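Local coordinates for gamma-glutamyl cyclotransferase (Homo sapiens, PDB 3CRY), which catalyses the formation of 5-oxoproline from gamma-glutamyl dipeptides, and can also induce the release of cytochrome c from mitochondria, at residues 15-23 with 119-127; 35-44 with 81-90. The protein carries 1 engineered substitution. One frame throughout, in Å; residues are numbered along the deposited sequence.

Overall arrangement
Contacts 1 and 2 belong to one antiparallel sheet, and their centres lie about 8 Å apart. Strand 16-21 of contact 1 runs beside strand 77-87 of contact 2, where Tyr-19 O and Trp-84 N, 2.8 Å apart, make a probable hydrogen bond. Contact 1 then brings the sheet's two outermost strands together, and contact 2, nested within that loop of chain, supplies two of the strands between. Residues 19-23 of contact 1 are inferred to bind substrate. The side chains of Tyr-125 and Gln-98, the engineered residue at the proton-acceptor position, are about 4 Å apart; Asn-35 of contact 2 stands about 7 Å from Gln-98, side chain to side chain.

Contact 1: residues 15-23 with 119-127; sequences ESFLYFAYG and EITCRSYLM
Tyr-19 and Arg-123 form a single backbone bridge between the sheet's two outermost strands, closing it into a barrel. The short strands cross at 57°, so they can pair only briefly: Arg-123 N donates to Leu-18 O (2.9 Å), and Phe-20 N to Arg-123 O (2.8 Å), the latter nearly straight (170°). Packing is tight around this crossing. Before the bridge, the small Cys-122 lets the backbones approach, its CB 3.8 Å from Phe-20 CB. After it, Ser-124, its OG swung away from the amide N (chi1 -159°), donates to Phe-20 O at 2.8 Å, a buried hydroxyl extending the pairing where the strands part. The Tyr-19 and Tyr-125 side chains cross at about a right angle, Tyr-19 CE1 meeting the Tyr-125 rim in its plane. Toward solvent the contact is looser: exposed Thr-121 offers Leu-18 little beyond its carbonyl, and Phe-17 CE2 rests on the aliphatic CD of Arg-123, whose guanidinium pairs with Asp-95 and with Glu-109 of the second subunit. The closure probably helps to hold residues 19-23, inferred to bind substrate. A tyrosine suits position 22 because its hydroxyl reaches the far strand: Tyr-22 OH donates to Tyr-125 O at 2.6 Å. A phenylalanine here would probably leave that carbonyl without this donor and the ring freer to shift. Tyr-125 O lies at the Tyr-22 ring's edge, in its plane.

Contact 2: residues 35-44 with 81-90; sequences NPSAAFFCVA and GVVWKMNKSN
Trp-84 turns the rim of its indole to the opposite strand, CE3 lying 3.5 Å from Ala-39 C near the ring plane, while one face carries Val-82 CG1. That same methyl approaches the Phe-40 ring obliquely, 3.8 Å from CD1; one face of the phenyl lies against Cys-42 N. The Phe-41 ring, directed away from the amide N (chi1 -172°), lies beside Val-83 and points the same way, its CD2 3.8 Å from CG1. The strands are antiparallel, and a classic beta bulge interrupts their register: Phe-41 N (2.9 Å) and Cys-42 N (3.2 Å) both donate to Val-83 O. Beyond it Gly-81 and Ala-44 form a hydrogen-bonded pair with two bonds, the small Ala-44 methyl 3.8 Å from Val-83 CG2. At the other end a type I turn, Asn-35 to Ala-38, leads into the strand; a water joins Ser-37 OG to Asn-87 N, and the flexible Met-86 bends its CE toward Asn-35, whose ND2 hydrogen-bonds Gln-97 OE1. Trp-84 NE1 donates to Asn-25 O. Strand 16-21 flanks 77-87 in the sheet and strand 106-114 flanks 39-46; the face of Val-83 and Cys-42 looks to Cys-122 and Ile-120 of strand 119-126, that of Trp-84 to helix 28-34.

Contact 1: residues 15-23 with 119-127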
ATOM      1  N   GLU A  15     -14.628  -7.088  17.433  1.00 29.64           N
ATOM      2  CA  GLU A  15     -14.469  -8.489  17.072  1.00 27.29           C
ATOM      3  C   GLU A  15     -14.227  -8.640  15.557  1.00 24.91           C
ATOM      4  O   GLU A  15     -13.663  -9.642  15.120  1.00 23.79           O
ATOM      5  CB  GLU A  15     -15.734  -9.243  17.530  1.00 28.07           C
ATOM      6  CG  GLU A  15     -15.921 -10.694  17.045  1.00 31.18           C
ATOM      7  CD  GLU A  15     -15.670 -11.750  18.129  1.00 34.82           C
ATOM      8  OE1 GLU A  15     -15.176 -12.851  17.780  1.00 36.23           O
ATOM      9  OE2 GLU A  15     -15.979 -11.491  19.317  1.00 36.07           O
ATOM     10  N   SER A  16     -14.634  -7.630  14.779  1.00 22.01           N
ATOM     11  CA  SER A  16     -14.671  -7.729  13.307  1.00 19.70           C
ATOM     12  C   SER A  16     -13.861  -6.666  12.583  1.00 17.96           C
ATOM     13  O   SER A  16     -13.498  -5.636  13.154  1.00 17.49           O
ATOM     14  CB  SER A  16     -16.117  -7.652  12.812  1.00 20.07           C
ATOM     15  OG  SER A  16     -16.878  -8.709  13.362  1.00 21.61           O
ATOM     16  N   PHE A  17     -13.591  -6.925  11.305  1.00 15.18           N
ATOM     17  CA  PHE A  17     -12.999  -5.918  10.439  1.00 12.66           C
ATOM     18  C   PHE A  17     -13.679  -5.980   9.073  1.00 11.47           C
ATOM     19  O   PHE A  17     -14.318  -6.972   8.741  1.00 11.73           O
ATOM     20  CB  PHE A  17     -11.474  -6.086  10.323  1.00 12.71           C
ATOM     21  CG  PHE A  17     -11.039  -7.254   9.482  1.00 12.10           C
ATOM     22  CD1 PHE A  17     -10.997  -8.546  10.018  1.00 10.39           C
ATOM     23  CD2 PHE A  17     -10.664  -7.065   8.147  1.00 11.68           C
ATOM     24  CE1 PHE A  17     -10.577  -9.628   9.254  1.00 11.83           C
ATOM     25  CE2 PHE A  17     -10.252  -8.145   7.364  1.00 11.01           C
ATOM     26  CZ  PHE A  17     -10.207  -9.429   7.906  1.00 12.31           C
ATOM     27  N   LEU A  18     -13.522  -4.919   8.294  1.00  9.96           N
ATOM     28  CA  LEU A  18     -14.131  -4.852   6.957  1.00  8.46           C
ATOM     29  C   LEU A  18     -13.035  -4.980   5.906  1.00  7.89           C
ATOM     30  O   LEU A  18     -11.959  -4.390   6.047  1.00  7.27           O
ATOM     31  CB  LEU A  18     -14.876  -3.531   6.782  1.00  8.94           C
ATOM     32  CG  LEU A  18     -16.008  -3.251   7.779  1.00  9.87           C
ATOM     33  CD1 LEU A  18     -16.583  -1.898   7.531  1.00 11.05           C
ATOM     34  CD2 LEU A  18     -17.096  -4.328   7.681  1.00 11.21           C
ATOM     35  N   TYR A  19     -13.324  -5.752   4.858  1.00  6.53           N
ATOM     36  CA  TYR A  19     -12.356  -6.091   3.806  1.00  6.45           C
ATOM     37  C   TYR A  19     -12.952  -5.675   2.449  1.00  6.11           C
ATOM     38  O   TYR A  19     -14.048  -6.089   2.108  1.00  6.28           O
ATOM     39  CB  TYR A  19     -12.041  -7.604   3.845  1.00  6.42           C
ATOM     40  CG  TYR A  19     -11.427  -8.130   2.551  1.00  7.08           C
ATOM     41  CD1 TYR A  19     -10.278  -7.534   2.002  1.00  7.68           C
ATOM     42  CD2 TYR A  19     -11.974  -9.223   1.888  1.00  6.51           C
ATOM     43  CE1 TYR A  19      -9.722  -7.999   0.794  1.00  7.74           C
ATOM     44  CE2 TYR A  19     -11.410  -9.709   0.698  1.00  8.03           C
ATOM     45  CZ  TYR A  19     -10.302  -9.091   0.153  1.00  7.57           C
ATOM     46  OH  TYR A  19      -9.756  -9.547  -1.023  1.00  9.54           O
ATOM     47  N   PHE A  20     -12.215  -4.860   1.686  1.00  5.37           N
ATOM     48  CA  PHE A  20     -12.680  -4.378   0.380  1.00  4.86           C
ATOM     49  C   PHE A  20     -12.055  -5.228  -0.727  1.00  5.14           C
ATOM     50  O   PHE A  20     -10.820  -5.209  -0.930  1.00  5.20           O
ATOM     51  CB  PHE A  20     -12.322  -2.882   0.197  1.00  5.00           C
ATOM     52  CG  PHE A  20     -12.667  -2.311  -1.165  1.00  5.27           C
ATOM     53  CD1 PHE A  20     -13.999  -1.995  -1.485  1.00  6.91           C
ATOM     54  CD2 PHE A  20     -11.661  -2.055  -2.118  1.00  6.76           C
ATOM     55  CE1 PHE A  20     -14.340  -1.458  -2.754  1.00  5.69           C
ATOM     56  CE2 PHE A  20     -11.988  -1.490  -3.368  1.00  5.75           C
ATOM     57  CZ  PHE A  20     -13.336  -1.191  -3.682  1.00  5.87           C
ATOM     58  N   ALA A  21     -12.909  -6.014  -1.384  1.00  4.76           N
ATOM     59  CA  ALA A  21     -12.491  -6.869  -2.516  1.00  5.20           C
ATOM     60  C   ALA A  21     -12.822  -6.269  -3.864  1.00  5.76           C
ATOM     61  O   ALA A  21     -13.924  -5.790  -4.057  1.00  5.21           O
ATOM     62  CB  ALA A  21     -13.137  -8.244  -2.405  1.00  5.62           C
ATOM     63  N   TYR A  22     -11.867  -6.325  -4.804  1.00  5.95           N
ATOM     64  CA  TYR A  22     -12.093  -5.823  -6.158  1.00  6.32           C
ATOM     65  C   TYR A  22     -11.758  -6.820  -7.295  1.00  6.70           C
ATOM     66  O   TYR A  22     -11.922  -6.491  -8.483  1.00  7.15           O
ATOM     67  CB  TYR A  22     -11.304  -4.511  -6.344  1.00  6.55           C
ATOM     68  CG  TYR A  22      -9.825  -4.649  -6.079  1.00  6.76           C
ATOM     69  CD1 TYR A  22      -8.956  -5.159  -7.078  1.00  7.31           C
ATOM     70  CD2 TYR A  22      -9.283  -4.292  -4.840  1.00  7.15           C
ATOM     71  CE1 TYR A  22      -7.601  -5.321  -6.834  1.00  9.29           C
ATOM     72  CE2 TYR A  22      -7.891  -4.430  -4.588  1.00  6.71           C
ATOM     73  CZ  TYR A  22      -7.075  -4.950  -5.589  1.00  9.19           C
ATOM     74  OH  TYR A  22      -5.729  -5.098  -5.364  1.00  9.36           O
ATOM     75  N   GLY A  23     -11.259  -8.004  -6.925  1.00  7.08           N
ATOM     76  CA  GLY A  23     -10.829  -9.038  -7.880  1.00  7.20           C
ATOM     77  C   GLY A  23     -11.680 -10.292  -7.727  1.00  6.74           C
ATOM     78  O   GLY A  23     -12.913 -10.181  -7.639  1.00  5.64           O
ATOM     79  N   GLU A 119     -19.061   6.932   4.239  1.00 20.78           N
ATOM     80  CA  GLU A 119     -17.666   6.499   4.179  1.00 20.64           C
ATOM     81  C   GLU A 119     -17.404   5.318   5.123  1.00 19.26           C
ATOM     82  O   GLU A 119     -17.866   5.305   6.274  1.00 19.78           O
ATOM     83  CB  GLU A 119     -16.712   7.660   4.482  1.00 21.12           C
ATOM     84  CG  GLU A 119     -15.242   7.336   4.222  1.00 24.22           C
ATOM     85  CD  GLU A 119     -14.390   8.582   4.119  1.00 28.19           C
ATOM     86  OE1 GLU A 119     -13.878   9.035   5.164  1.00 28.70           O
ATOM     87  OE2 GLU A 119     -14.233   9.090   2.981  1.00 30.54           O
ATOM     88  N   ILE A 120     -16.648   4.345   4.618  1.00 17.20           N
ATOM     89  CA  ILE A 120     -16.303   3.120   5.354  0.70 16.42           C
ATOM     90  C   ILE A 120     -14.795   2.921   5.312  1.00 15.17           C
ATOM     91  O   ILE A 120     -14.196   3.049   4.250  1.00 14.68           O
ATOM     92  CB  ILE A 120     -16.870   1.851   4.658  0.70 16.89           C
ATOM     93  CG1 ILE A 120     -18.305   2.042   4.182  0.70 18.00           C
ATOM     94  CG2 ILE A 120     -16.740   0.629   5.580  0.70 18.14           C
ATOM     95  CD1 ILE A 120     -18.967   0.731   3.867  0.70 17.75           C
ATOM     96  N   THR A 121     -14.185   2.591   6.454  1.00 12.92           N
ATOM     97  CA  THR A 121     -12.741   2.266   6.473  1.00 11.94           C
ATOM     98  C   THR A 121     -12.507   0.761   6.319  1.00 10.52           C
ATOM     99  O   THR A 121     -13.011  -0.039   7.124  1.00 10.04           O
ATOM    100  CB  THR A 121     -12.055   2.803   7.750  1.00 12.20           C
ATOM    101  OG1 THR A 121     -12.290   4.216   7.835  1.00 13.70           O
ATOM    102  CG2 THR A 121     -10.548   2.532   7.738  1.00 13.05           C
ATOM    103  N   CYS A 122     -11.709   0.374   5.314  1.00  8.71           N
ATOM    104  CA  CYS A 122     -11.508  -1.044   4.992  1.00  8.92           C
ATOM    105  C   CYS A 122     -10.047  -1.475   4.870  1.00  7.29           C
ATOM    106  O   CYS A 122      -9.201  -0.691   4.458  1.00  8.72           O
ATOM    107  CB  CYS A 122     -12.155  -1.374   3.641  1.00  9.27           C
ATOM    108  SG  CYS A 122     -13.938  -1.171   3.584  1.00 10.36           S
ATOM    109  N   ARG A 123      -9.785  -2.735   5.197  1.00  7.60           N
ATOM    110  CA  ARG A 123      -8.527  -3.392   4.806  1.00  7.10           C
ATOM    111  C   ARG A 123      -8.635  -3.817   3.331  1.00  6.82           C
ATOM    112  O   ARG A 123      -9.698  -4.249   2.874  1.00  6.99           O
ATOM    113  CB  ARG A 123      -8.299  -4.617   5.695  1.00  6.61           C
ATOM    114  CG  ARG A 123      -6.919  -5.317   5.576  1.00  8.25           C
ATOM    115  CD  ARG A 123      -6.887  -6.547   6.491  1.00  8.11           C
ATOM    116  NE  ARG A 123      -5.537  -7.100   6.709  1.00  8.75           N
ATOM    117  CZ  ARG A 123      -4.664  -6.620   7.608  1.00  8.81           C
ATOM    118  NH1 ARG A 123      -4.966  -5.562   8.356  1.00 10.45           N
ATOM    119  NH2 ARG A 123      -3.468  -7.187   7.751  1.00 12.65           N
ATOM    120  N   SER A 124      -7.547  -3.653   2.582  1.00  6.27           N
ATOM    121  CA  SER A 124      -7.448  -4.198   1.225  1.00  5.76           C
ATOM    122  C   SER A 124      -5.988  -4.532   0.938  1.00  5.54           C
ATOM    123  O   SER A 124      -5.166  -4.594   1.880  1.00  5.45           O
ATOM    124  CB  SER A 124      -8.030  -3.206   0.182  1.00  5.75           C
ATOM    125  OG  SER A 124      -8.372  -3.895  -1.026  1.00  6.71           O
ATOM    126  N   TYR A 125      -5.672  -4.753  -0.345  1.00  5.15           N
ATOM    127  CA  TYR A 125      -4.359  -5.221  -0.817  1.00  5.46           C
ATOM    128  C   TYR A 125      -4.096  -4.639  -2.176  1.00  5.71           C
ATOM    129  O   TYR A 125      -5.030  -4.485  -2.968  1.00  5.20           O
ATOM    130  CB  TYR A 125      -4.334  -6.753  -0.952  1.00  6.77           C
ATOM    131  CG  TYR A 125      -4.590  -7.449   0.368  1.00  6.11           C
ATOM    132  CD1 TYR A 125      -3.527  -7.767   1.218  1.00  7.08           C
ATOM    133  CD2 TYR A 125      -5.895  -7.746   0.780  1.00  6.71           C
ATOM    134  CE1 TYR A 125      -3.755  -8.392   2.450  1.00  7.77           C
ATOM    135  CE2 TYR A 125      -6.133  -8.367   2.010  1.00  8.34           C
ATOM    136  CZ  TYR A 125      -5.053  -8.679   2.831  1.00  8.83           C
ATOM    137  OH  TYR A 125      -5.295  -9.281   4.034  1.00 10.92           O
ATOM    138  N   LEU A 126      -2.828  -4.312  -2.440  1.00  4.85           N
ATOM    139  CA  LEU A 126      -2.414  -4.019  -3.816  1.00  5.33           C
ATOM    140  C   LEU A 126      -0.959  -4.419  -4.078  1.00  6.41           C
ATOM    141  O   LEU A 126      -0.188  -4.645  -3.128  1.00  5.94           O
ATOM    142  CB  LEU A 126      -2.701  -2.549  -4.163  1.00  5.32           C
ATOM    143  CG  LEU A 126      -2.005  -1.478  -3.290  1.00  6.41           C
ATOM    144  CD1 LEU A 126      -0.505  -1.371  -3.534  1.00  6.98           C
ATOM    145  CD2 LEU A 126      -2.692  -0.115  -3.533  1.00  5.02           C
ATOM    146  N   MET A 127      -0.588  -4.543  -5.357  1.00  7.14           N
ATOM    147  CA  MET A 127       0.787  -4.930  -5.722  1.00  8.47           C
ATOM    148  C   MET A 127       1.685  -3.690  -5.716  1.00  8.06           C
ATOM    149  O   MET A 127       1.248  -2.614  -6.140  1.00  9.14           O
ATOM    150  CB  MET A 127       0.802  -5.518  -7.130  1.00  8.67           C
ATOM    151  CG  MET A 127       0.004  -6.772  -7.279  1.00  9.61           C
ATOM    152  SD  MET A 127       0.040  -7.289  -9.035  1.00 11.71           S
ATOM    153  CE  MET A 127      -1.104  -8.649  -8.922  1.00 11.52           C
TER

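Contact 2: residues 35-44 with 81-90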
ATOM      1  N   ASN A  35     -12.136 -18.452   3.096  1.00 11.72           N
ATOM      2  CA  ASN A  35     -12.720 -17.582   4.122  1.00 11.33           C
ATOM      3  C   ASN A  35     -14.207 -17.850   4.338  1.00 10.68           C
ATOM      4  O   ASN A  35     -15.044 -16.971   4.102  1.00 10.81           O
ATOM      5  CB  ASN A  35     -12.476 -16.098   3.779  1.00 10.99           C
ATOM      6  CG  ASN A  35     -11.041 -15.833   3.397  1.00 11.50           C
ATOM      7  OD1 ASN A  35     -10.160 -15.705   4.263  1.00 13.33           O
ATOM      8  ND2 ASN A  35     -10.784 -15.794   2.093  1.00 10.74           N
ATOM      9  N   PRO A  36     -14.554 -19.070   4.800  1.00 10.38           N
ATOM     10  CA  PRO A  36     -15.975 -19.457   4.810  1.00 10.65           C
ATOM     11  C   PRO A  36     -16.907 -18.618   5.691  1.00 10.15           C
ATOM     12  O   PRO A  36     -18.114 -18.604   5.448  1.00 10.89           O
ATOM     13  CB  PRO A  36     -15.967 -20.934   5.245  1.00 10.65           C
ATOM     14  CG  PRO A  36     -14.588 -21.275   5.584  1.00 11.15           C
ATOM     15  CD  PRO A  36     -13.667 -20.128   5.313  1.00 10.39           C
ATOM     16  N   SER A  37     -16.378 -17.895   6.674  1.00 10.87           N
ATOM     17  CA  SER A  37     -17.271 -17.110   7.543  1.00 11.02           C
ATOM     18  C   SER A  37     -17.419 -15.625   7.117  1.00 10.81           C
ATOM     19  O   SER A  37     -18.132 -14.869   7.768  1.00 11.29           O
ATOM     20  CB  SER A  37     -16.883 -17.224   9.018  1.00 12.35           C
ATOM     21  OG  SER A  37     -15.626 -16.637   9.260  1.00 13.26           O
ATOM     22  N   ALA A  38     -16.736 -15.229   6.040  1.00  9.37           N
ATOM     23  CA  ALA A  38     -16.927 -13.885   5.464  1.00  9.08           C
ATOM     24  C   ALA A  38     -18.411 -13.649   5.178  1.00  9.09           C
ATOM     25  O   ALA A  38     -19.102 -14.526   4.648  1.00  9.93           O
ATOM     26  CB  ALA A  38     -16.116 -13.728   4.181  1.00  8.76           C
ATOM     27  N   ALA A  39     -18.897 -12.466   5.527  1.00  8.41           N
ATOM     28  CA  ALA A  39     -20.289 -12.103   5.273  1.00  8.68           C
ATOM     29  C   ALA A  39     -20.372 -10.838   4.426  1.00  8.58           C
ATOM     30  O   ALA A  39     -19.644  -9.861   4.672  1.00  7.86           O
ATOM     31  CB  ALA A  39     -21.020 -11.903   6.584  1.00  9.36           C
ATOM     32  N   PHE A  40     -21.239 -10.851   3.415  1.00  8.14           N
ATOM     33  CA  PHE A  40     -21.484  -9.648   2.610  1.00  8.63           C
ATOM     34  C   PHE A  40     -21.906  -8.491   3.512  1.00  8.45           C
ATOM     35  O   PHE A  40     -22.800  -8.647   4.353  1.00  9.46           O
ATOM     36  CB  PHE A  40     -22.582  -9.887   1.560  1.00  8.45           C
ATOM     37  CG  PHE A  40     -22.921  -8.650   0.744  1.00  8.99           C
ATOM     38  CD1 PHE A  40     -22.169  -8.316  -0.383  1.00  8.23           C
ATOM     39  CD2 PHE A  40     -23.985  -7.812   1.117  1.00  9.41           C
ATOM     40  CE1 PHE A  40     -22.485  -7.168  -1.132  1.00  9.46           C
ATOM     41  CE2 PHE A  40     -24.298  -6.655   0.375  1.00 10.29           C
ATOM     42  CZ  PHE A  40     -23.529  -6.333  -0.751  1.00  9.61           C
ATOM     43  N   PHE A  41     -21.260  -7.336   3.318  1.00  8.27           N
ATOM     44  CA  PHE A  41     -21.567  -6.119   4.085  1.00  9.00           C
ATOM     45  C   PHE A  41     -22.192  -5.036   3.209  1.00  9.30           C
ATOM     46  O   PHE A  41     -23.281  -4.551   3.520  1.00 10.08           O
ATOM     47  CB  PHE A  41     -20.315  -5.620   4.809  1.00  9.14           C
ATOM     48  CG  PHE A  41     -20.556  -4.488   5.780  1.00 11.03           C
ATOM     49  CD1 PHE A  41     -21.059  -4.749   7.051  1.00 11.49           C
ATOM     50  CD2 PHE A  41     -20.210  -3.180   5.446  1.00 13.32           C
ATOM     51  CE1 PHE A  41     -21.261  -3.705   7.977  1.00 13.24           C
ATOM     52  CE2 PHE A  41     -20.411  -2.126   6.356  1.00 15.16           C
ATOM     53  CZ  PHE A  41     -20.938  -2.392   7.625  1.00 14.16           C
ATOM     54  N   CYS A  42     -21.512  -4.644   2.126  1.00  8.80           N
ATOM     55  CA  CYS A  42     -22.107  -3.693   1.166  1.00  9.57           C
ATOM     56  C   CYS A  42     -21.254  -3.575  -0.089  1.00  9.81           C
ATOM     57  O   CYS A  42     -20.115  -4.052  -0.115  1.00  9.80           O
ATOM     58  CB  CYS A  42     -22.241  -2.314   1.806  1.00  9.87           C
ATOM     59  SG  CYS A  42     -20.692  -1.466   2.152  1.00 14.35           S
ATOM     60  N   VAL A  43     -21.834  -2.958  -1.126  1.00  9.50           N
ATOM     61  CA  VAL A  43     -21.116  -2.543  -2.326  1.00  9.34           C
ATOM     62  C   VAL A  43     -20.560  -1.147  -2.057  1.00  9.37           C
ATOM     63  O   VAL A  43     -21.214  -0.335  -1.401  1.00 10.44           O
ATOM     64  CB  VAL A  43     -22.079  -2.479  -3.530  1.00  9.56           C
ATOM     65  CG1 VAL A  43     -21.375  -1.934  -4.771  1.00 11.21           C
ATOM     66  CG2 VAL A  43     -22.635  -3.879  -3.819  1.00  9.73           C
ATOM     67  N   ALA A  44     -19.356  -0.881  -2.542  1.00  8.32           N
ATOM     68  CA  ALA A  44     -18.734   0.430  -2.301  1.00  8.16           C
ATOM     69  C   ALA A  44     -17.785   0.863  -3.412  1.00  8.55           C
ATOM     70  O   ALA A  44     -17.269   0.023  -4.170  1.00  8.75           O
ATOM     71  CB  ALA A  44     -18.035   0.452  -0.936  1.00  8.14           C
ATOM     72  N   GLY A  81     -16.210  -2.238  -5.669  1.00  5.54           N
ATOM     73  CA  GLY A  81     -15.945  -3.544  -5.107  1.00  5.98           C
ATOM     74  C   GLY A  81     -16.982  -3.922  -4.065  1.00  6.21           C
ATOM     75  O   GLY A  81     -17.986  -3.228  -3.880  1.00  6.11           O
ATOM     76  N   VAL A  82     -16.706  -5.035  -3.391  1.00  6.06           N
ATOM     77  CA  VAL A  82     -17.580  -5.584  -2.349  1.00  6.32           C
ATOM     78  C   VAL A  82     -16.846  -5.485  -1.021  1.00  7.06           C
ATOM     79  O   VAL A  82     -15.677  -5.894  -0.924  1.00  7.19           O
ATOM     80  CB  VAL A  82     -17.937  -7.086  -2.601  1.00  7.43           C
ATOM     81  CG1 VAL A  82     -18.588  -7.723  -1.335  1.00  8.10           C
ATOM     82  CG2 VAL A  82     -18.863  -7.209  -3.824  1.00  6.82           C
ATOM     83  N   VAL A  83     -17.540  -4.946  -0.022  1.00  6.97           N
ATOM     84  CA  VAL A  83     -17.047  -4.926   1.358  1.00  6.81           C
ATOM     85  C   VAL A  83     -17.568  -6.177   2.067  1.00  7.28           C
ATOM     86  O   VAL A  83     -18.797  -6.414   2.127  1.00  7.17           O
ATOM     87  CB  VAL A  83     -17.449  -3.632   2.115  1.00  7.10           C
ATOM     88  CG1 VAL A  83     -16.939  -3.687   3.532  1.00  7.18           C
ATOM     89  CG2 VAL A  83     -16.880  -2.376   1.380  1.00  6.80           C
ATOM     90  N   TRP A  84     -16.625  -6.961   2.593  1.00  7.18           N
ATOM     91  CA  TRP A  84     -16.912  -8.156   3.389  1.00  6.71           C
ATOM     92  C   TRP A  84     -16.650  -7.915   4.873  1.00  7.94           C
ATOM     93  O   TRP A  84     -15.633  -7.324   5.240  1.00  8.29           O
ATOM     94  CB  TRP A  84     -16.031  -9.335   2.937  1.00  7.30           C
ATOM     95  CG  TRP A  84     -16.256  -9.761   1.507  1.00  5.90           C
ATOM     96  CD1 TRP A  84     -15.511  -9.397   0.422  1.00  7.18           C
ATOM     97  CD2 TRP A  84     -17.301 -10.616   1.014  1.00  7.25           C
ATOM     98  NE1 TRP A  84     -16.023  -9.969  -0.722  1.00  4.55           N
ATOM     99  CE2 TRP A  84     -17.121 -10.724  -0.390  1.00  7.31           C
ATOM    100  CE3 TRP A  84     -18.362 -11.315   1.625  1.00  6.28           C
ATOM    101  CZ2 TRP A  84     -17.982 -11.502  -1.213  1.00  8.02           C
ATOM    102  CZ3 TRP A  84     -19.221 -12.084   0.809  1.00  5.78           C
ATOM    103  CH2 TRP A  84     -19.022 -12.162  -0.603  1.00  7.50           C
ATOM    104  N   LYS A  85     -17.551  -8.398   5.729  1.00  8.58           N
ATOM    105  CA  LYS A  85     -17.304  -8.364   7.175  1.00 10.67           C
ATOM    106  C   LYS A  85     -16.694  -9.693   7.597  1.00 11.08           C
ATOM    107  O   LYS A  85     -17.251 -10.773   7.317  1.00 11.27           O
ATOM    108  CB  LYS A  85     -18.613  -8.132   7.930  1.00 11.28           C
ATOM    109  CG  LYS A  85     -18.441  -7.922   9.434  1.00 14.56           C
ATOM    110  CD  LYS A  85     -19.824  -7.689  10.038  1.00 19.74           C
ATOM    111  CE  LYS A  85     -19.751  -7.005  11.382  1.00 24.45           C
ATOM    112  NZ  LYS A  85     -21.103  -7.070  12.026  1.00 26.57           N
ATOM    113  N   MET A  86     -15.551  -9.614   8.271  1.00 12.39           N
ATOM    114  CA  MET A  86     -14.811 -10.804   8.690  1.00 14.96           C
ATOM    115  C   MET A  86     -14.405 -10.719  10.158  1.00 14.98           C
ATOM    116  O   MET A  86     -14.293  -9.610  10.710  1.00 14.70           O
ATOM    117  CB  MET A  86     -13.583 -10.965   7.794  1.00 14.11           C
ATOM    118  CG  MET A  86     -13.945 -11.372   6.360  1.00 17.85           C
ATOM    119  SD  MET A  86     -12.529 -11.410   5.240  1.00 20.72           S
ATOM    120  CE  MET A  86     -11.703 -12.861   5.852  1.00 21.95           C
ATOM    121  N   ASN A  87     -14.195 -11.865  10.801  1.00 16.15           N
ATOM    122  CA  ASN A  87     -13.691 -11.861  12.177  0.50 16.81           C
ATOM    123  C   ASN A  87     -12.205 -11.518  12.234  1.00 16.92           C
ATOM    124  O   ASN A  87     -11.432 -11.925  11.369  1.00 15.99           O
ATOM    125  CB  ASN A  87     -13.957 -13.187  12.894  0.50 17.36           C
ATOM    126  CG  ASN A  87     -13.738 -13.081  14.399  0.50 18.43           C
ATOM    127  OD1 ASN A  87     -12.607 -13.132  14.882  0.50 21.72           O
ATOM    128  ND2 ASN A  87     -14.822 -12.909  15.141  0.50 19.79           N
ATOM    129  N   LYS A  88     -11.801 -10.751  13.245  1.00 17.52           N
ATOM    130  CA  LYS A  88     -10.387 -10.363  13.367  1.00 18.44           C
ATOM    131  C   LYS A  88      -9.444 -11.571  13.505  1.00 18.97           C
ATOM    132  O   LYS A  88      -8.266 -11.493  13.150  1.00 18.48           O
ATOM    133  CB  LYS A  88     -10.176  -9.326  14.480  1.00 18.97           C
ATOM    134  CG  LYS A  88     -10.442  -7.904  14.018  1.00 20.17           C
ATOM    135  CD  LYS A  88     -10.109  -6.882  15.100  1.00 24.25           C
ATOM    136  CE  LYS A  88     -10.530  -5.489  14.666  1.00 27.28           C
ATOM    137  NZ  LYS A  88     -10.815  -4.612  15.847  1.00 30.12           N
ATOM    138  N   SER A  89      -9.974 -12.697  13.978  1.00 19.76           N
ATOM    139  CA  SER A  89      -9.231 -13.974  13.973  1.00 20.24           C
ATOM    140  C   SER A  89      -8.764 -14.449  12.579  1.00 20.54           C
ATOM    141  O   SER A  89      -7.911 -15.361  12.472  1.00 21.71           O
ATOM    142  CB  SER A  89     -10.081 -15.080  14.623  1.00 20.66           C
ATOM    143  OG  SER A  89     -11.273 -15.289  13.882  1.00 20.64           O
ATOM    144  N   ASN A  90      -9.333 -13.820  11.547  0.60 20.33           N
ATOM    145  CA  ASN A  90      -9.131 -14.138  10.129  0.60 20.01           C
ATOM    146  C   ASN A  90      -7.992 -13.336   9.468  0.60 18.88           C
ATOM    147  O   ASN A  90      -7.550 -13.694   8.374  0.60 18.58           O
ATOM    148  CB  ASN A  90     -10.433 -13.828   9.368  0.60 20.67           C
ATOM    149  CG  ASN A  90     -10.847 -14.925   8.399  0.60 22.14           C
ATOM    150  OD1 ASN A  90     -10.135 -15.248   7.439  0.60 23.58           O
ATOM    151  ND2 ASN A  90     -12.037 -15.478   8.625  0.60 24.09           N
TER
HETATM  152  O   HOH W   1     -14.286 -14.193   8.805  1.00 16.00           O